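Side-chain contacts in MstE (Scytonema sp. PCC 10023, PDB 6SBF), which probably cyclises isoprenoid chains as a single-domain type II terpene cyclase in the biosynthesis of merosterol-like compounds: residues S25-A30 / N358-A363; G66-T71 / T268-R273. The protein carries 1 engineered substitution. All blocks are in the same frame, centred on the assembly; numbering follows the deposited sequence. Where two conformers were deposited one is given.

Contact 1 (S25-A30 / N358-A363); sequences SNSINA and NSLVKA
I28 makes the largest share of this contact, 66 of 161 Å², reaching from helix 18-37 to V361 and L360 on helix 350-363. The two short segments run roughly antiparallel, at 147° between their N-to-C directions, with axes 10.1 Å apart. The tight part is the isoleucine: its CD1 lies 3.8 Å from V361 CG2, and its CG2 branch touches the same methyl at 3.9 Å, so that one valine methyl meets both ends of the forked side chain. The I28 and V361 side chains cross nearly at a right angle. Toward L360 the two side chains instead slide past each other in opposite directions, I28 CG1 resting 4.1 Å from L360 CB. With CG1 beside the backbone N (chi1 -70°) and CD1 then extended (chi2 159°), the long branch projects across the gap. Shortened to an alanine, I28 would lose every atom that meets V361 CG2 and is likely to leave a gap beside that methyl and L360 CB. S27 adds less, burying 18 Å² through a single contact from OG to L360 CD1 at 3.8 Å; the same OG hydrogen-bonds to Q299 OE1. Solvent reaches the V361 side, the one partly exposed residue of the four that touch. Helix 282-298 completes the buried side, with L296 against S27 and L295 against L360, whereas V361 also touches T71 in the loop following helix 59-69.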
loop_
_atom_site.group_PDB
_atom_site.type_symbol
_atom_site.label_atom_id
_atom_site.label_comp_id
_atom_site.label_asym_id
_atom_site.label_seq_id
_atom_site.Cartn_x
_atom_site.Cartn_y
_atom_site.Cartn_z
ATOM N N SER A 25 11.765 -14.549 12.960
ATOM C CA SER A 25 10.548 -15.097 13.630
ATOM C C SER A 25 10.157 -14.174 14.788
ATOM O O SER A 25 8.984 -13.829 14.919
ATOM C CB SER A 25 10.756 -16.514 14.113
ATOM O OG SER A 25 11.057 -17.351 13.004
ATOM N N ASN A 26 11.112 -13.857 15.643
ATOM C CA ASN A 26 10.830 -13.068 16.869
ATOM C C ASN A 26 10.278 -11.682 16.492
ATOM O O ASN A 26 9.323 -11.187 17.132
ATOM C CB ASN A 26 12.045 -13.023 17.778
ATOM C CG ASN A 26 12.344 -14.383 18.416
ATOM O OD1 ASN A 26 11.506 -15.295 18.313
ATOM N ND2 ASN A 26 13.553 -14.539 18.939
ATOM N N SER A 27 10.891 -11.076 15.490
ATOM C CA SER A 27 10.503 -9.734 14.995
ATOM C C SER A 27 9.108 -9.772 14.432
ATOM O O SER A 27 8.224 -8.959 14.799
ATOM C CB SER A 27 11.474 -9.302 13.903
ATOM O OG SER A 27 10.995 -8.147 13.204
ATOM N N ILE A 28 8.842 -10.757 13.575
ATOM C CA ILE A 28 7.494 -10.919 12.980
ATOM C C ILE A 28 6.461 -11.107 14.108
ATOM O O ILE A 28 5.389 -10.529 14.058
ATOM C CB ILE A 28 7.514 -12.027 11.931
ATOM C CG1 ILE A 28 8.309 -11.603 10.696
ATOM C CG2 ILE A 28 6.086 -12.499 11.615
ATOM C CD1 ILE A 28 8.797 -12.753 9.858
ATOM N N ASN A 29 6.760 -12.005 15.037
ATOM C CA ASN A 29 5.791 -12.280 16.096
ATOM C C ASN A 29 5.493 -11.078 16.972
ATOM O O ASN A 29 4.340 -10.842 17.346
ATOM C CB ASN A 29 6.215 -13.483 16.950
ATOM C CG ASN A 29 6.232 -14.771 16.126
ATOM O OD1 ASN A 29 5.458 -14.892 15.182
ATOM N ND2 ASN A 29 7.057 -15.713 16.543
ATOM N N ALA A 30 6.523 -10.294 17.257
ATOM C CA ALA A 30 6.325 -9.075 18.076
ATOM C C ALA A 30 5.452 -8.077 17.302
ATOM O O ALA A 30 4.588 -7.417 17.909
ATOM C CB ALA A 30 7.653 -8.460 18.467
ATOM N N ASN A 358 4.869 -7.730 6.552
ATOM C CA ASN A 358 4.600 -8.459 5.307
ATOM C C ASN A 358 5.890 -8.682 4.506
ATOM O O ASN A 358 6.170 -9.783 3.999
ATOM C CB ASN A 358 3.532 -7.748 4.531
ATOM C CG ASN A 358 3.368 -8.277 3.141
ATOM O OD1 ASN A 358 4.147 -7.940 2.265
ATOM N ND2 ASN A 358 2.322 -9.062 2.925
ATOM N N SER A 359 6.692 -7.623 4.372
ATOM C CA SER A 359 7.924 -7.724 3.547
ATOM C C SER A 359 8.858 -8.756 4.186
ATOM O O SER A 359 9.545 -9.466 3.459
ATOM C CB SER A 359 8.565 -6.355 3.356
ATOM O OG SER A 359 9.213 -5.846 4.546
ATOM N N LEU A 360 8.947 -8.795 5.519
ATOM C CA LEU A 360 9.881 -9.705 6.213
ATOM C C LEU A 360 9.400 -11.174 6.067
ATOM O O LEU A 360 10.221 -12.055 5.862
ATOM C CB LEU A 360 9.999 -9.326 7.679
ATOM C CG LEU A 360 10.677 -7.998 7.980
ATOM C CD1 LEU A 360 10.661 -7.737 9.481
ATOM C CD2 LEU A 360 12.095 -7.983 7.448
ATOM N N VAL A 361 8.096 -11.381 6.176
ATOM C CA VAL A 361 7.526 -12.727 5.942
ATOM C C VAL A 361 7.853 -13.200 4.521
ATOM O O VAL A 361 8.308 -14.350 4.325
ATOM C CB VAL A 361 6.026 -12.744 6.242
ATOM C CG1 VAL A 361 5.420 -14.087 5.869
ATOM C CG2 VAL A 361 5.728 -12.488 7.699
ATOM N N LYS A 362 7.648 -12.347 3.537
ATOM C CA LYS A 362 7.875 -12.739 2.137
ATOM C C LYS A 362 9.365 -12.934 1.888
ATOM O O LYS A 362 9.706 -13.788 1.067
ATOM C CB LYS A 362 7.234 -11.706 1.226
ATOM C CG LYS A 362 5.717 -11.594 1.272
ATOM C CD LYS A 362 5.073 -10.530 0.402
ATOM C CE LYS A 362 5.509 -10.547 -1.022
ATOM N NZ LYS A 362 4.852 -11.691 -1.686
ATOM N N ALA A 363 10.250 -12.154 2.523
ATOM C CA ALA A 363 11.675 -12.229 2.204
ATOM C C ALA A 363 12.383 -13.365 2.907
ATOM O O ALA A 363 13.469 -13.766 2.433
ATOM C CB ALA A 363 12.297 -10.930 2.521
#

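Contact 2 (G66-T71 / T268-R273); sequences GTMLAT and TAWCLR
Within the alpha6-alpha6 barrel, M68 near the C-terminal end of helix 59-69 meets R273 and W270, which are one turn apart on helix 265-275. Only side-chain ends make the contact: the nearest CA atoms, of M68 and A269, are still 11.6 Å apart, and the buried surface totals just 92 Å². The closest approach is from M68 CE to R273 NH1, at 3.5 Å. The sulfur follows on behind, SD standing 3.8 Å from the same NH1, in van der Waals contact. Bends at chi2 (-64°) and chi3 (115°) fold the thioether so that its methyl leads, and CE also comes within 4.2 Å of W270 CZ2. The M68 and R273 side chains meet at an oblique angle. On the other helix the arginine bends at chi3 (57°) and spreads its guanidinium by the indole, W270 CZ3 lying 3.4 Å above the guanidinium plane and offset toward its rim. The buried charge has a mate in E224, which forms a salt bridge with R273 NH2, and NH1 has a weak hydrogen bond to N358 OD1; both are consistent with a fixed guanidinium. The indole packs edge-to-face with F266 and Y217. Around the trio, helix 109-121 puts W114 against M68, helix 215-229 presents A220 and L221 to W270, and T355 of helix 350-363 meets the same indole.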
loop_
_atom_site.group_PDB
_atom_site.type_symbol
_atom_site.label_atom_id
_atom_site.label_comp_id
_atom_site.label_asym_id
_atom_site.label_seq_id
_atom_site.Cartn_x
_atom_site.Cartn_y
_atom_site.Cartn_z
ATOM N N GLY A 66 -5.193 -6.199 6.795
ATOM C CA GLY A 66 -5.605 -7.605 6.659
ATOM C C GLY A 66 -4.920 -8.244 5.481
ATOM O O GLY A 66 -4.420 -9.381 5.605
ATOM N N THR A 67 -4.830 -7.547 4.345
ATOM C CA THR A 67 -4.141 -8.107 3.171
ATOM C C THR A 67 -2.666 -8.337 3.527
ATOM O O THR A 67 -2.075 -9.386 3.147
ATOM C CB THR A 67 -4.339 -7.182 1.959
ATOM O OG1 THR A 67 -5.719 -7.080 1.624
ATOM C CG2 THR A 67 -3.571 -7.697 0.746
ATOM N N MET A 68 -2.030 -7.374 4.195
ATOM C CA MET A 68 -0.601 -7.531 4.563
ATOM C C MET A 68 -0.413 -8.793 5.390
ATOM O O MET A 68 0.581 -9.500 5.245
ATOM C CB MET A 68 -0.087 -6.311 5.316
ATOM C CG MET A 68 0.050 -5.040 4.539
ATOM S SD MET A 68 1.254 -5.138 3.214
ATOM C CE MET A 68 0.218 -4.942 1.789
ATOM N N LEU A 69 -1.330 -9.046 6.321
ATOM C CA LEU A 69 -1.175 -10.191 7.268
ATOM C C LEU A 69 -1.625 -11.515 6.658
ATOM O O LEU A 69 -1.423 -12.557 7.311
ATOM C CB LEU A 69 -1.956 -9.871 8.547
ATOM C CG LEU A 69 -1.384 -8.742 9.397
ATOM C CD1 LEU A 69 -2.271 -8.492 10.592
ATOM C CD2 LEU A 69 -0.019 -9.069 9.908
ATOM N N ALA A 70 -2.197 -11.508 5.471
ATOM C CA ALA A 70 -2.678 -12.746 4.832
ATOM C C ALA A 70 -1.530 -13.694 4.493
ATOM O O ALA A 70 -1.797 -14.867 4.255
ATOM C CB ALA A 70 -3.483 -12.416 3.591
ATOM N N THR A 71 -0.274 -13.234 4.479
ATOM C CA THR A 71 0.920 -14.086 4.228
ATOM C C THR A 71 1.254 -14.943 5.461
ATOM O O THR A 71 2.024 -15.914 5.351
ATOM C CB THR A 71 2.144 -13.264 3.815
ATOM O OG1 THR A 71 1.838 -12.358 2.753
ATOM C CG2 THR A 71 3.226 -14.181 3.313
ATOM N N THR A 268 11.580 1.265 2.498
ATOM C CA THR A 268 12.506 0.112 2.530
ATOM C C THR A 268 11.713 -1.211 2.452
ATOM O O THR A 268 12.128 -2.111 1.714
ATOM C CB THR A 268 13.422 0.140 3.751
ATOM O OG1 THR A 268 14.164 1.365 3.714
ATOM C CG2 THR A 268 14.370 -1.010 3.808
ATOM N N ALA A 269 10.593 -1.304 3.136
ATOM C CA ALA A 269 9.774 -2.536 3.117
ATOM C C ALA A 269 9.221 -2.736 1.709
ATOM O O ALA A 269 9.261 -3.885 1.189
ATOM C CB ALA A 269 8.658 -2.400 4.132
ATOM N N TRP A 270 8.759 -1.677 1.055
ATOM C CA TRP A 270 8.267 -1.851 -0.315
ATOM C C TRP A 270 9.429 -2.203 -1.251
ATOM O O TRP A 270 9.220 -3.003 -2.182
ATOM C CB TRP A 270 7.444 -0.631 -0.777
ATOM C CG TRP A 270 6.038 -0.682 -0.252
ATOM C CD1 TRP A 270 5.426 0.073 0.709
ATOM C CD2 TRP A 270 5.041 -1.635 -0.688
ATOM N NE1 TRP A 270 4.132 -0.327 0.884
ATOM C CE2 TRP A 270 3.875 -1.392 0.077
ATOM C CE3 TRP A 270 5.032 -2.678 -1.599
ATOM C CZ2 TRP A 270 2.709 -2.148 -0.116
ATOM C CZ3 TRP A 270 3.882 -3.387 -1.808
ATOM C CH2 TRP A 270 2.758 -3.142 -1.061
ATOM N N CYS A 271 10.601 -1.594 -1.061
ATOM C CA CYS A 271 11.740 -1.954 -1.916
ATOM C C CYS A 271 12.102 -3.430 -1.709
ATOM O O CYS A 271 12.478 -4.106 -2.691
ATOM C CB CYS A 271 12.892 -1.018 -1.624
ATOM S SG CYS A 271 14.207 -1.068 -2.828
ATOM N N LEU A 272 12.039 -3.912 -0.495
ATOM C CA LEU A 272 12.341 -5.338 -0.197
ATOM C C LEU A 272 11.358 -6.214 -0.978
ATOM O O LEU A 272 11.810 -7.215 -1.612
ATOM C CB LEU A 272 12.327 -5.545 1.300
ATOM C CG LEU A 272 12.517 -6.978 1.781
ATOM C CD1 LEU A 272 13.783 -7.574 1.200
ATOM C CD2 LEU A 272 12.504 -7.042 3.294
ATOM N N ARG A 273 10.074 -5.874 -1.005
ATOM C CA ARG A 273 9.114 -6.666 -1.778
ATOM C C ARG A 273 9.504 -6.626 -3.277
ATOM O O ARG A 273 9.446 -7.677 -3.936
ATOM C CB ARG A 273 7.707 -6.129 -1.612
ATOM C CG ARG A 273 7.099 -6.592 -0.342
ATOM C CD ARG A 273 5.628 -6.231 -0.211
ATOM N NE ARG A 273 4.670 -6.674 -1.244
ATOM C CZ ARG A 273 3.348 -6.782 -1.042
ATOM N NH1 ARG A 273 2.839 -6.698 0.170
ATOM N NH2 ARG A 273 2.525 -6.976 -2.061
#

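Helix 350-363 joins the two contacts, whose centres are about 9 Å apart. While L360 and V361 make contact 1, N358 points away from 25-30 and reaches both segments of contact 2: its ND2 probably hydrogen-bonds to M68 O at 2.9 Å, and its OD1 makes the weak bond with R273 NH1 at 2.8 Å. S359 CB also packs 3.4 Å from A269 O. Contact 2 lies deeper, its centre about 8 Å from the chain centre against about 17 Å for contact 1. No substrate is bound; a glycerol about 6 Å from the S27 side chain probably comes from the crystallisation liquor, and neither contact is assigned to the active site.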